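PDB 4GF0: glutathione S-transferase from Sulfitobacter, which binds glutathione and probably catalyses its conjugation or related thiol chemistry on substrates not yet defined. Local coordinates for residues 3-12 with 27-35; 48-59 with 64-74. All coordinates share one frame; numbering follows the deposited sequence.

Contact 1 (3-12 with 27-35); sequences MLTLYFTPGT and PYQPVRVDF. With GSH (glutathione), chain D.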
loop_
_atom_site.group_PDB
_atom_site.type_symbol
_atom_site.label_atom_id
_atom_site.label_comp_id
_atom_site.label_asym_id
_atom_site.label_seq_id
_atom_site.Cartn_x
_atom_site.Cartn_y
_atom_site.Cartn_z
ATOM N N MET A 3 -23.119 6.005 11.300
ATOM C CA MET A 3 -21.979 6.636 10.653
ATOM C C MET A 3 -20.720 5.799 10.746
ATOM O O MET A 3 -20.576 4.946 11.629
ATOM C CB MET A 3 -21.673 7.977 11.323
ATOM C CG MET A 3 -22.806 8.964 11.360
ATOM S SD MET A 3 -22.216 10.449 12.189
ATOM C CE MET A 3 -23.730 11.399 12.267
ATOM N N LEU A 4 -19.797 6.089 9.840
ATOM C CA LEU A 4 -18.455 5.534 9.867
ATOM C C LEU A 4 -17.702 6.086 11.066
ATOM O O LEU A 4 -17.881 7.248 11.430
ATOM C CB LEU A 4 -17.716 5.982 8.610
ATOM C CG LEU A 4 -18.290 5.540 7.270
ATOM C CD1 LEU A 4 -17.459 6.132 6.131
ATOM C CD2 LEU A 4 -18.287 4.030 7.209
ATOM N N THR A 5 -16.827 5.269 11.646
ATOM C CA THR A 5 -15.949 5.719 12.715
ATOM C C THR A 5 -14.513 5.573 12.252
ATOM O O THR A 5 -14.092 4.491 11.839
ATOM C CB THR A 5 -16.152 4.886 13.984
ATOM O OG1 THR A 5 -17.533 4.917 14.354
ATOM C CG2 THR A 5 -15.312 5.447 15.133
ATOM N N LEU A 6 -13.756 6.663 12.320
ATOM C CA LEU A 6 -12.378 6.638 11.858
ATOM C C LEU A 6 -11.454 6.786 13.044
ATOM O O LEU A 6 -11.519 7.785 13.753
ATOM C CB LEU A 6 -12.119 7.794 10.899
ATOM C CG LEU A 6 -10.663 7.916 10.441
ATOM C CD1 LEU A 6 -10.299 6.748 9.535
ATOM C CD2 LEU A 6 -10.476 9.244 9.704
ATOM N N TYR A 7 -10.581 5.803 13.242
ATOM C CA TYR A 7 -9.546 5.912 14.261
ATOM C C TYR A 7 -8.341 6.597 13.625
ATOM O O TYR A 7 -7.843 6.152 12.603
ATOM C CB TYR A 7 -9.178 4.518 14.768
ATOM C CG TYR A 7 -10.345 3.858 15.450
ATOM C CD1 TYR A 7 -11.301 3.160 14.726
ATOM C CD2 TYR A 7 -10.514 3.969 16.824
ATOM C CE1 TYR A 7 -12.394 2.572 15.369
ATOM C CE2 TYR A 7 -11.587 3.383 17.460
ATOM C CZ TYR A 7 -12.519 2.694 16.731
ATOM O OH TYR A 7 -13.584 2.116 17.383
ATOM N N PHE A 8 -7.892 7.685 14.236
ATOM C CA PHE A 8 -6.874 8.523 13.626
ATOM C C PHE A 8 -5.980 9.119 14.696
ATOM O O PHE A 8 -6.291 9.085 15.892
ATOM C CB PHE A 8 -7.543 9.675 12.863
ATOM C CG PHE A 8 -7.907 10.837 13.742
ATOM C CD1 PHE A 8 -9.069 10.804 14.510
ATOM C CD2 PHE A 8 -7.081 11.955 13.831
ATOM C CE1 PHE A 8 -9.401 11.870 15.341
ATOM C CE2 PHE A 8 -7.404 13.007 14.668
ATOM C CZ PHE A 8 -8.567 12.967 15.419
ATOM N N THR A 9 -4.876 9.711 14.252
ATOM C CA THR A 9 -3.981 10.428 15.145
ATOM C C THR A 9 -3.560 11.670 14.384
ATOM O O THR A 9 -3.235 11.568 13.200
ATOM C CB THR A 9 -2.756 9.571 15.475
ATOM O OG1 THR A 9 -3.183 8.356 16.103
ATOM C CG2 THR A 9 -1.793 10.319 16.406
ATOM N N PRO A 10 -3.584 12.842 15.039
ATOM C CA PRO A 10 -3.248 14.065 14.296
ATOM C C PRO A 10 -1.862 13.954 13.664
ATOM O O PRO A 10 -0.968 13.359 14.274
ATOM C CB PRO A 10 -3.255 15.148 15.380
ATOM C CG PRO A 10 -4.186 14.610 16.438
ATOM C CD PRO A 10 -3.941 13.123 16.443
ATOM N N GLY A 11 -1.706 14.466 12.446
ATOM C CA GLY A 11 -0.402 14.505 11.806
ATOM C C GLY A 11 0.026 13.193 11.173
ATOM O O GLY A 11 1.127 13.098 10.625
ATOM N N THR A 12 -0.827 12.175 11.252
ATOM C CA THR A 12 -0.493 10.873 10.672
ATOM C C THR A 12 -1.228 10.631 9.363
ATOM O O THR A 12 -2.097 11.421 8.952
ATOM C CB THR A 12 -0.776 9.703 11.647
ATOM O OG1 THR A 12 -2.189 9.572 11.856
ATOM C CG2 THR A 12 -0.077 9.934 12.988
ATOM N N PRO A 27 -21.116 11.968 6.805
ATOM C CA PRO A 27 -20.895 12.184 8.237
ATOM C C PRO A 27 -20.017 11.053 8.765
ATOM O O PRO A 27 -20.082 9.932 8.261
ATOM C CB PRO A 27 -22.305 12.103 8.830
ATOM C CG PRO A 27 -23.058 11.207 7.884
ATOM C CD PRO A 27 -22.464 11.455 6.507
ATOM N N TYR A 28 -19.164 11.348 9.735
ATOM C CA TYR A 28 -18.348 10.315 10.341
ATOM C C TYR A 28 -17.970 10.760 11.734
ATOM O O TYR A 28 -18.111 11.938 12.086
ATOM C CB TYR A 28 -17.083 10.005 9.514
ATOM C CG TYR A 28 -16.057 11.123 9.460
ATOM C CD1 TYR A 28 -16.313 12.303 8.775
ATOM C CD2 TYR A 28 -14.820 10.980 10.066
ATOM C CE1 TYR A 28 -15.360 13.318 8.712
ATOM C CE2 TYR A 28 -13.869 11.985 9.997
ATOM C CZ TYR A 28 -14.146 13.144 9.327
ATOM O OH TYR A 28 -13.197 14.142 9.270
ATOM N N GLN A 29 -17.501 9.793 12.509
ATOM C CA GLN A 29 -17.110 9.998 13.890
ATOM C C GLN A 29 -15.621 9.730 14.002
ATOM O O GLN A 29 -15.186 8.584 13.872
ATOM C CB GLN A 29 -17.852 9.003 14.782
ATOM C CG GLN A 29 -19.363 9.096 14.722
ATOM C CD GLN A 29 -19.924 10.052 15.747
ATOM O OE1 GLN A 29 -19.196 10.862 16.322
ATOM N NE2 GLN A 29 -21.226 9.956 15.993
ATOM N N PRO A 30 -14.832 10.788 14.237
ATOM C CA PRO A 30 -13.385 10.617 14.438
ATOM C C PRO A 30 -13.061 10.198 15.877
ATOM O O PRO A 30 -13.610 10.771 16.824
ATOM C CB PRO A 30 -12.822 12.021 14.181
ATOM C CG PRO A 30 -13.972 12.844 13.644
ATOM C CD PRO A 30 -15.221 12.203 14.143
ATOM N N VAL A 31 -12.186 9.208 16.034
ATOM C CA VAL A 31 -11.714 8.800 17.349
ATOM C C VAL A 31 -10.215 8.957 17.400
ATOM O O VAL A 31 -9.494 8.314 16.635
ATOM C CB VAL A 31 -12.054 7.336 17.652
ATOM C CG1 VAL A 31 -11.442 6.914 18.997
ATOM C CG2 VAL A 31 -13.549 7.138 17.653
ATOM N N ARG A 32 -9.740 9.796 18.314
ATOM C CA ARG A 32 -8.304 10.046 18.403
ATOM C C ARG A 32 -7.582 8.930 19.160
ATOM O O ARG A 32 -8.010 8.520 20.241
ATOM C CB ARG A 32 -8.032 11.409 19.054
ATOM C CG ARG A 32 -6.547 11.756 19.132
ATOM C CD ARG A 32 -6.330 13.235 19.430
ATOM N NE ARG A 32 -6.836 13.623 20.743
ATOM C CZ ARG A 32 -6.172 13.448 21.883
ATOM N NH1 ARG A 32 -4.975 12.875 21.877
ATOM N NH2 ARG A 32 -6.709 13.842 23.031
ATOM N N VAL A 33 -6.502 8.419 18.564
ATOM C CA VAL A 33 -5.664 7.420 19.204
ATOM C C VAL A 33 -4.394 8.135 19.642
ATOM O O VAL A 33 -3.695 8.718 18.819
ATOM C CB VAL A 33 -5.330 6.271 18.240
ATOM C CG1 VAL A 33 -4.424 5.259 18.915
ATOM C CG2 VAL A 33 -6.620 5.607 17.750
ATOM N N ASP A 34 -4.115 8.110 20.941
ATOM C CA ASP A 34 -3.055 8.934 21.527
ATOM C C ASP A 34 -1.683 8.244 21.541
ATOM O O ASP A 34 -1.432 7.365 22.369
ATOM C CB ASP A 34 -3.464 9.333 22.947
ATOM C CG ASP A 34 -2.556 10.387 23.551
ATOM O OD1 ASP A 34 -1.738 10.980 22.817
ATOM O OD2 ASP A 34 -2.678 10.632 24.769
ATOM N N PHE A 35 -0.798 8.651 20.630
ATOM C CA PHE A 35 0.553 8.083 20.543
ATOM C C PHE A 35 1.406 8.445 21.752
ATOM O O PHE A 35 2.396 7.770 22.047
ATOM C CB PHE A 35 1.279 8.587 19.292
ATOM C CG PHE A 35 0.851 7.924 18.013
ATOM C CD1 PHE A 35 -0.298 7.145 17.948
ATOM C CD2 PHE A 35 1.611 8.083 16.864
ATOM C CE1 PHE A 35 -0.685 6.540 16.757
ATOM C CE2 PHE A 35 1.231 7.483 15.668
ATOM C CZ PHE A 35 0.078 6.708 15.615
HETATM N N1 GSH D . 0.552 0.723 5.774
HETATM C CA1 GSH D . -0.209 1.435 6.776
HETATM C C1 GSH D . -1.239 2.297 6.117
HETATM O O11 GSH D . -2.362 2.474 6.662
HETATM O O12 GSH D . -0.977 2.870 5.025
HETATM C CB1 GSH D . 0.703 2.331 7.581
HETATM C CG1 GSH D . -0.026 2.669 8.884
HETATM C CD1 GSH D . 0.953 3.348 9.848
HETATM O OE1 GSH D . 2.099 2.919 9.994
HETATM N N2 GSH D . 0.503 4.520 10.593
HETATM C CA2 GSH D . 1.408 5.166 11.513
HETATM C C2 GSH D . 1.219 4.520 12.860
HETATM O O2 GSH D . 0.135 4.054 13.185
HETATM C CB2 GSH D . 1.114 6.628 11.618
HETATM S SG2 GSH D . 1.493 7.433 10.071
HETATM N N3 GSH D . 2.325 4.418 13.804
HETATM C CA3 GSH D . 2.081 3.791 15.098
HETATM C C3 GSH D . 3.248 2.936 15.524
HETATM O O31 GSH D . 4.106 2.558 14.675
HETATM O O32 GSH D . 3.360 2.574 16.739
HETATM O O HOH W 1 -21.302 7.862 7.310
#
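The first beta-alpha-beta unit of the thioredoxin-like domain is closed here: strand 4-8 lies parallel to edge strand 28-32, with T9, T12 and F35 carrying the pair toward the glutathione pocket. Backbone bonds run from Q29 N to L4 O, L6 N to Q29 O, V31 N to L6 O, F8 N to V31 O and V33 N to F8 O, the last 2.8 Å long and 163° at the hydrogen. One face of the pair bears T5, Y7 and V31. T5 CG2 meets V31 CG2 at 3.5 Å, and the side chains of Y7 and V31 run side by side, pointing the same way, with Y7 CD2 3.8 Å from V31 CG1. The other face turns L6, F8 and Y28 toward helix 14-23, where E22 takes the Y28 hydroxyl. With CG held between the backbone N and carbonyl carbon (chi1 83°), the F8 ring leans toward the neighbouring strand, its CE1 3.6 Å from P30 CB. Beyond the strands, T12 OG1 bonds to T9 O at 2.6 Å, tightening the type II turn 9-12, and T12 CB stands 3.6 Å from the glutathione sulfur SG2. T9 is gripped twice by the other segment: OG1 donates to V33 O at 2.8 Å, while methyl CG2 makes a CH-pi contact over the F35 ring centre, 3.8 Å from its centroid.

Contact 2 (48-59 with 64-74); sequences INPKGRVPALRL and ILTETGALLDY. With GSH (glutathione), chain D.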
loop_
_atom_site.group_PDB
_atom_site.type_symbol
_atom_site.label_atom_id
_atom_site.label_comp_id
_atom_site.label_asym_id
_atom_site.label_seq_id
_atom_site.Cartn_x
_atom_site.Cartn_y
_atom_site.Cartn_z
ATOM N N ILE A 48 -8.990 -3.705 18.036
ATOM C CA ILE A 48 -9.576 -3.053 16.872
ATOM C C ILE A 48 -8.691 -3.281 15.658
ATOM O O ILE A 48 -9.153 -3.747 14.622
ATOM C CB ILE A 48 -9.780 -1.544 17.120
ATOM C CG1 ILE A 48 -10.812 -1.351 18.236
ATOM C CG2 ILE A 48 -10.224 -0.833 15.834
ATOM C CD1 ILE A 48 -11.007 0.089 18.662
ATOM N N ASN A 49 -7.410 -2.953 15.794
ATOM C CA ASN A 49 -6.437 -3.218 14.744
ATOM C C ASN A 49 -5.213 -3.910 15.318
ATOM O O ASN A 49 -4.366 -3.260 15.940
ATOM C CB ASN A 49 -6.008 -1.930 14.041
ATOM C CG ASN A 49 -4.998 -2.191 12.935
ATOM O OD1 ASN A 49 -4.777 -3.347 12.546
ATOM N ND2 ASN A 49 -4.393 -1.124 12.410
ATOM N N PRO A 50 -5.112 -5.235 15.114
ATOM C CA PRO A 50 -3.991 -6.012 15.657
ATOM C C PRO A 50 -2.625 -5.515 15.177
ATOM O O PRO A 50 -1.620 -5.819 15.817
ATOM C CB PRO A 50 -4.253 -7.422 15.120
ATOM C CG PRO A 50 -5.724 -7.474 14.887
ATOM C CD PRO A 50 -6.113 -6.092 14.452
ATOM N N LYS A 51 -2.583 -4.776 14.067
ATOM C CA LYS A 51 -1.317 -4.225 13.579
ATOM C C LYS A 51 -0.856 -3.011 14.386
ATOM O O LYS A 51 0.299 -2.593 14.280
ATOM C CB LYS A 51 -1.417 -3.884 12.085
ATOM C CG LYS A 51 -1.537 -5.122 11.210
ATOM C CD LYS A 51 -1.763 -4.767 9.748
ATOM C CE LYS A 51 -3.198 -4.334 9.502
ATOM N NZ LYS A 51 -3.423 -4.134 8.031
ATOM N N GLY A 52 -1.760 -2.443 15.180
ATOM C CA GLY A 52 -1.404 -1.356 16.080
ATOM C C GLY A 52 -1.089 -0.065 15.348
ATOM O O GLY A 52 -0.214 0.696 15.774
ATOM N N ARG A 53 -1.790 0.178 14.245
ATOM C CA ARG A 53 -1.562 1.380 13.445
ATOM C C ARG A 53 -2.855 2.128 13.237
ATOM O O ARG A 53 -3.939 1.548 13.346
ATOM C CB ARG A 53 -0.996 1.034 12.059
ATOM C CG ARG A 53 0.144 0.049 12.041
ATOM C CD ARG A 53 1.436 0.618 12.609
ATOM N NE ARG A 53 2.496 -0.387 12.484
ATOM C CZ ARG A 53 3.135 -0.637 11.346
ATOM N NH1 ARG A 53 2.841 0.065 10.252
ATOM N NH2 ARG A 53 4.069 -1.581 11.296
ATOM N N VAL A 54 -2.742 3.414 12.917
ATOM C CA VAL A 54 -3.882 4.161 12.386
ATOM C C VAL A 54 -3.571 4.434 10.908
ATOM O O VAL A 54 -2.404 4.564 10.536
ATOM C CB VAL A 54 -4.130 5.483 13.167
ATOM C CG1 VAL A 54 -4.544 5.187 14.602
ATOM C CG2 VAL A 54 -2.884 6.361 13.151
ATOM N N PRO A 55 -4.598 4.521 10.051
ATOM C CA PRO A 55 -6.040 4.501 10.328
ATOM C C PRO A 55 -6.645 3.115 10.490
ATOM O O PRO A 55 -6.094 2.118 10.011
ATOM C CB PRO A 55 -6.628 5.137 9.071
ATOM C CG PRO A 55 -5.665 4.685 7.975
ATOM C CD PRO A 55 -4.318 4.791 8.627
ATOM N N ALA A 56 -7.803 3.077 11.146
ATOM C CA ALA A 56 -8.709 1.943 11.034
ATOM C C ALA A 56 -10.082 2.560 10.865
ATOM O O ALA A 56 -10.351 3.656 11.370
ATOM C CB ALA A 56 -8.653 1.059 12.289
ATOM N N LEU A 57 -10.955 1.864 10.152
ATOM C CA LEU A 57 -12.295 2.381 9.906
ATOM C C LEU A 57 -13.313 1.351 10.343
ATOM O O LEU A 57 -13.243 0.191 9.935
ATOM C CB LEU A 57 -12.469 2.671 8.411
ATOM C CG LEU A 57 -13.740 3.414 7.991
ATOM C CD1 LEU A 57 -13.665 4.889 8.438
ATOM C CD2 LEU A 57 -13.917 3.297 6.474
ATOM N N ARG A 58 -14.267 1.767 11.174
ATOM C CA ARG A 58 -15.333 0.869 11.559
ATOM C C ARG A 58 -16.557 1.165 10.710
ATOM O O ARG A 58 -17.041 2.305 10.663
ATOM C CB ARG A 58 -15.688 1.028 13.042
ATOM C CG ARG A 58 -16.832 0.120 13.473
ATOM C CD ARG A 58 -17.289 0.408 14.900
ATOM N NE ARG A 58 -16.181 0.271 15.838
ATOM C CZ ARG A 58 -15.722 -0.893 16.290
ATOM N NH1 ARG A 58 -16.280 -2.031 15.889
ATOM N NH2 ARG A 58 -14.702 -0.920 17.140
ATOM N N LEU A 59 -17.063 0.135 10.047
ATOM C CA LEU A 59 -18.208 0.305 9.151
ATOM C C LEU A 59 -19.506 0.250 9.932
ATOM O O LEU A 59 -19.505 -0.018 11.137
ATOM C CB LEU A 59 -18.198 -0.772 8.066
ATOM C CG LEU A 59 -16.919 -0.834 7.233
ATOM C CD1 LEU A 59 -17.102 -1.839 6.089
ATOM C CD2 LEU A 59 -16.517 0.547 6.704
ATOM N N ILE A 64 -14.191 -3.890 10.809
ATOM C CA ILE A 64 -13.043 -2.982 10.845
ATOM C C ILE A 64 -12.213 -3.163 9.579
ATOM O O ILE A 64 -11.840 -4.291 9.233
ATOM C CB ILE A 64 -12.115 -3.259 12.062
ATOM C CG1 ILE A 64 -12.897 -3.214 13.382
ATOM C CG2 ILE A 64 -10.924 -2.287 12.073
ATOM C CD1 ILE A 64 -13.374 -1.825 13.782
ATOM N N LEU A 65 -11.925 -2.058 8.897
ATOM C CA LEU A 65 -11.010 -2.057 7.756
ATOM C C LEU A 65 -9.717 -1.338 8.123
ATOM O O LEU A 65 -9.719 -0.388 8.912
ATOM C CB LEU A 65 -11.647 -1.350 6.562
ATOM C CG LEU A 65 -12.969 -1.935 6.053
ATOM C CD1 LEU A 65 -13.538 -1.004 4.968
ATOM C CD2 LEU A 65 -12.741 -3.329 5.496
ATOM N N THR A 66 -8.613 -1.796 7.550
ATOM C CA THR A 66 -7.318 -1.140 7.736
ATOM C C THR A 66 -6.630 -0.918 6.400
ATOM O O THR A 66 -7.051 -1.487 5.384
ATOM C CB THR A 66 -6.360 -1.969 8.605
ATOM O OG1 THR A 66 -6.099 -3.226 7.963
ATOM C CG2 THR A 66 -6.966 -2.217 9.988
ATOM N N GLU A 67 -5.548 -0.131 6.455
ATOM C CA GLU A 67 -4.670 0.258 5.330
ATOM C C GLU A 67 -5.212 1.456 4.572
ATOM O O GLU A 67 -6.235 1.375 3.893
ATOM C CB GLU A 67 -4.347 -0.891 4.365
ATOM C CG GLU A 67 -3.648 -2.085 5.020
ATOM C CD GLU A 67 -2.230 -1.779 5.485
ATOM O OE1 GLU A 67 -1.591 -0.845 4.941
ATOM O OE2 GLU A 67 -1.744 -2.488 6.393
ATOM N N THR A 68 -4.502 2.570 4.694
ATOM C CA THR A 68 -4.954 3.833 4.125
ATOM C C THR A 68 -5.484 3.699 2.692
ATOM O O THR A 68 -6.588 4.158 2.390
ATOM C CB THR A 68 -3.814 4.854 4.177
ATOM O OG1 THR A 68 -3.437 5.050 5.547
ATOM C CG2 THR A 68 -4.248 6.201 3.584
ATOM N N GLY A 69 -4.723 3.058 1.810
ATOM C CA GLY A 69 -5.126 2.996 0.413
ATOM C C GLY A 69 -6.429 2.242 0.222
ATOM O O GLY A 69 -7.245 2.589 -0.640
ATOM N N ALA A 70 -6.626 1.193 1.017
ATOM C CA ALA A 70 -7.855 0.406 0.949
ATOM C C ALA A 70 -9.034 1.230 1.448
ATOM O O ALA A 70 -10.128 1.188 0.875
ATOM C CB ALA A 70 -7.708 -0.891 1.771
ATOM N N LEU A 71 -8.813 2.000 2.509
ATOM C CA LEU A 71 -9.878 2.842 3.061
ATOM C C LEU A 71 -10.263 3.948 2.094
ATOM O O LEU A 71 -11.419 4.326 2.015
ATOM C CB LEU A 71 -9.426 3.490 4.370
ATOM C CG LEU A 71 -9.067 2.535 5.510
ATOM C CD1 LEU A 71 -8.940 3.278 6.835
ATOM C CD2 LEU A 71 -10.106 1.477 5.603
ATOM N N LEU A 72 -9.279 4.498 1.392
ATOM C CA LEU A 72 -9.562 5.541 0.400
ATOM C C LEU A 72 -10.428 4.986 -0.735
ATOM O O LEU A 72 -11.439 5.589 -1.123
ATOM C CB LEU A 72 -8.254 6.133 -0.145
ATOM C CG LEU A 72 -7.457 7.026 0.814
ATOM C CD1 LEU A 72 -6.057 7.345 0.229
ATOM C CD2 LEU A 72 -8.224 8.305 1.079
ATOM N N ASP A 73 -10.062 3.830 -1.275
ATOM C CA ASP A 73 -10.902 3.211 -2.304
ATOM C C ASP A 73 -12.290 2.860 -1.766
ATOM O O ASP A 73 -13.281 2.949 -2.486
ATOM C CB ASP A 73 -10.215 1.978 -2.928
ATOM C CG ASP A 73 -9.737 2.239 -4.346
ATOM O OD1 ASP A 73 -10.534 2.772 -5.153
ATOM O OD2 ASP A 73 -8.563 1.933 -4.656
ATOM N N TYR A 74 -12.373 2.473 -0.496
ATOM C CA TYR A 74 -13.676 2.188 0.103
ATOM C C TYR A 74 -14.576 3.433 0.141
ATOM O O TYR A 74 -15.758 3.386 -0.235
ATOM C CB TYR A 74 -13.528 1.576 1.511
ATOM C CG TYR A 74 -14.885 1.271 2.097
ATOM C CD1 TYR A 74 -15.566 0.125 1.733
ATOM C CD2 TYR A 74 -15.493 2.143 2.987
ATOM C CE1 TYR A 74 -16.831 -0.154 2.244
ATOM C CE2 TYR A 74 -16.767 1.878 3.491
ATOM C CZ TYR A 74 -17.415 0.730 3.123
ATOM O OH TYR A 74 -18.678 0.460 3.607
HETATM N N1 GSH D . 0.552 0.723 5.774
HETATM C CA1 GSH D . -0.209 1.435 6.776
HETATM C C1 GSH D . -1.239 2.297 6.117
HETATM O O11 GSH D . -2.362 2.474 6.662
HETATM O O12 GSH D . -0.977 2.870 5.025
HETATM C CB1 GSH D . 0.703 2.331 7.581
HETATM C CG1 GSH D . -0.026 2.669 8.884
HETATM C CD1 GSH D . 0.953 3.348 9.848
HETATM O OE1 GSH D . 2.099 2.919 9.994
HETATM N N2 GSH D . 0.503 4.520 10.593
HETATM C CA2 GSH D . 1.408 5.166 11.513
HETATM C C2 GSH D . 1.219 4.520 12.860
HETATM O O2 GSH D . 0.135 4.054 13.185
HETATM C CB2 GSH D . 1.114 6.628 11.618
HETATM S SG2 GSH D . 1.493 7.433 10.071
HETATM N N3 GSH D . 2.325 4.418 13.804
HETATM C CA3 GSH D . 2.081 3.791 15.098
HETATM C C3 GSH D . 3.248 2.936 15.524
HETATM O O31 GSH D . 4.106 2.558 14.675
HETATM O O32 GSH D . 3.360 2.574 16.739
HETATM O O HOH W 2 -3.994 1.149 8.479
#
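A beta hairpin, strands 56-58 and 64-66, continues into helix 68-78, and the loop leading into strand 56-58 supplies P55, the cis-proline of the thioredoxin-like fold. The hydrogen-bonded pair L57 and L65 joins the strands, L65 N reaching L57 O at 2.8 Å. Packing is tight where the hairpin meets the helix. L71 CD1 lies 3.7 Å from P55 CB, and its other methyl rests against L57 CB. L59 CD2 comes obliquely to the Y74 ring, 3.5 Å from CE2, while L65 CD1 sits over one ring face, offset toward the rim. The A56, R58, I64 and T66 face of the hairpin is looser and more polar. There I64 CD1 lies 3.5 Å above the centre of the partly exposed R58 guanidinium, whose NH2 is also bonded to Y7. At its margin K51, bent at chi3 (-77°), meets T66 tip to tip, NZ to OG1 at 2.8 Å; Y101 of the second subunit packs on K51. Toward glutathione the contact is buried again. The same NZ makes a salt bridge with E67, its hydrogen bond meeting OE2 on the anti lone pair, a grip that probably steadies the carboxylate whose OE1 takes glutathione N1. V54 pairs with the cysteinyl backbone of glutathione in both directions, N to O2 and O from N2. At the helix start, T68 N and OG1 both bond glutathione O11, at 2.9 and 3.0 Å, and a water links that oxygen to P55 O and E67 N.

Contacts 1 and 2 are the two halves of one four-stranded sheet in the order 28-32, 4-8, 56-58, 64-66, joined where strands 4-8 and 56-58 run antiparallel, with T5 O probably bonded to R58 N and Y7 N to A56 O. Contact 1 is parallel and only partly buried, since its outer strand forms a sheet edge; contact 2 is antiparallel, more buried, and bordered by the second subunit. Both reach glutathione, but with different chemistry. The loops of 3-12 and 27-35 offer mainly van der Waals surfaces beside its sulfur and glycyl end, whereas 48-59 and 64-74 supply hydrogen bonds and charge to its gamma-glutamyl and cysteinyl parts.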